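Local coordinates for MdcD (Pseudomonas aeruginosa, PDB 5VIP), which probably serves as a carboxyltransferase-type subunit of biotin-independent malonate decarboxylase, taking part in decarboxylation of the malonyl group, at residues 68-73 with 106-111. Residues are numbered along the deposited sequence; the frame is centred on the assembly and turned at random.
Sequences GQPAVL and NGVPTR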
# COMPACT_ATOMS: atom_id res chain seq x y z
N GLY B 68 -19.51 22.43 -6.77
CA GLY B 68 -20.87 21.94 -6.70
C GLY B 68 -21.04 20.43 -6.61
O GLY B 68 -22.16 19.96 -6.46
N GLN B 69 -19.93 19.69 -6.67
CA GLN B 69 -19.98 18.23 -6.67
C GLN B 69 -19.67 17.68 -5.28
O GLN B 69 -18.80 18.21 -4.59
CB GLN B 69 -19.01 17.65 -7.70
CG GLN B 69 -19.32 18.05 -9.13
CD GLN B 69 -20.60 17.42 -9.64
OE1 GLN B 69 -20.76 16.20 -9.63
NE2 GLN B 69 -21.52 18.25 -10.07
N PRO B 70 -20.39 16.63 -4.86
CA PRO B 70 -20.18 16.06 -3.52
C PRO B 70 -18.74 15.57 -3.38
O PRO B 70 -18.18 15.01 -4.31
CB PRO B 70 -21.18 14.89 -3.47
CG PRO B 70 -21.42 14.54 -4.95
CD PRO B 70 -21.36 15.86 -5.67
N ALA B 71 -18.15 15.83 -2.21
CA ALA B 71 -16.74 15.57 -2.00
C ALA B 71 -16.43 15.20 -0.55
O ALA B 71 -17.18 15.54 0.39
CB ALA B 71 -15.92 16.79 -2.41
N VAL B 72 -15.32 14.49 -0.38
CA VAL B 72 -14.75 14.26 0.93
C VAL B 72 -13.27 14.56 0.80
O VAL B 72 -12.66 14.32 -0.25
CB VAL B 72 -15.00 12.81 1.43
CG1 VAL B 72 -14.37 11.79 0.49
CG2 VAL B 72 -14.47 12.62 2.89
N LEU B 73 -12.70 15.11 1.86
CA LEU B 73 -11.31 15.54 1.85
C LEU B 73 -10.67 14.95 3.08
O LEU B 73 -11.21 15.08 4.18
CB LEU B 73 -11.24 17.08 1.85
CG LEU B 73 -9.96 17.81 1.48
CD1 LEU B 73 -10.27 19.25 1.07
CD2 LEU B 73 -8.99 17.80 2.65
N ASN B 106 -24.28 3.96 -4.99
CA ASN B 106 -25.65 4.44 -4.80
C ASN B 106 -26.01 5.57 -5.76
O ASN B 106 -27.04 6.23 -5.58
CB ASN B 106 -25.86 4.92 -3.36
CG ASN B 106 -25.79 3.80 -2.34
OD1 ASN B 106 -26.13 2.65 -2.63
ND2 ASN B 106 -25.36 4.13 -1.13
N GLY B 107 -25.18 5.81 -6.77
CA GLY B 107 -25.46 6.81 -7.77
C GLY B 107 -25.06 8.24 -7.43
O GLY B 107 -25.45 9.17 -8.12
N VAL B 108 -24.28 8.40 -6.36
CA VAL B 108 -23.85 9.73 -5.91
C VAL B 108 -22.36 9.88 -6.21
O VAL B 108 -21.57 9.14 -5.66
CB VAL B 108 -24.11 9.93 -4.41
CG1 VAL B 108 -23.52 11.26 -3.92
CG2 VAL B 108 -25.60 9.83 -4.10
N PRO B 109 -21.99 10.83 -7.08
CA PRO B 109 -20.62 10.86 -7.63
C PRO B 109 -19.59 11.52 -6.71
O PRO B 109 -18.89 12.45 -7.10
CB PRO B 109 -20.79 11.67 -8.92
CG PRO B 109 -21.92 12.63 -8.59
CD PRO B 109 -22.87 11.83 -7.72
N THR B 110 -19.49 11.01 -5.49
CA THR B 110 -18.61 11.62 -4.50
C THR B 110 -17.14 11.47 -4.88
O THR B 110 -16.67 10.40 -5.25
CB THR B 110 -18.87 11.02 -3.12
OG1 THR B 110 -20.22 11.33 -2.76
CG2 THR B 110 -17.92 11.61 -2.07
N ARG B 111 -16.43 12.60 -4.80
CA ARG B 111 -15.03 12.72 -5.16
C ARG B 111 -14.18 12.77 -3.90
O ARG B 111 -14.55 13.45 -2.96
CB ARG B 111 -14.82 13.99 -6.00
CG ARG B 111 -15.87 14.25 -7.09
CD ARG B 111 -15.90 15.71 -7.47
NE ARG B 111 -16.15 15.94 -8.91
CZ ARG B 111 -15.99 17.11 -9.52
NH1 ARG B 111 -15.57 18.18 -8.83
NH2 ARG B 111 -16.22 17.22 -10.83
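Arg111 runs back alongside the start of strand 69-76 and lays one face of its guanidinium against the aliphatic part of Gln69. CG of Gln69 sits over the centre of that group, 3.5 Å from Arg111 CZ, while Gln69 CB packs on Arg111 NE at the same distance. A bend at the second torsion of Gln69 (chi2 -69°) places its amide beyond the guanidinium, with the amide oxygen beside the ring of Pro109. The amide and guanidinium planes lie 56° apart. Pro70, the next residue of the same strand, packs its ring over the turn at Val108 and Pro109. Its ring CG touches Val108 CG1 at 4.0 Å and Pro109 CD at 4.1 Å, and its CB meets the hydroxyl side of Thr110.

The backbones join as a parallel bridge between Ala71 and Arg111. Arg111 makes both bonds, to Pro70 and Val72, the residues either side of its bridge partner Ala71. Arg111 N donates to Pro70 O (3.0 Å), tilted 27° from the carbonyl plane, and Val72 N donates to Arg111 O at 2.9 Å. A CA-H...O contact from Thr110 to Pro70 O adds to the first bond.

Helix 87-105 ends in a Schellman motif with Gly107 as its C' residue, and an inverse gamma turn centred on Pro109 leads into strand 111-115. Thr110 OG1 is hydrogen-bonded to OD2 of Asp103 in helix 87-105, tying the turn to the helix end. The pairing thus completes a right-handed beta-alpha-beta crossover (strand 69-76, helix 87-105, strand 111-115), consistent with the ClpP/crotonase assignment of the carboxyltransferase domain, with strand 59-66 antiparallel on the far side of strand 69-76.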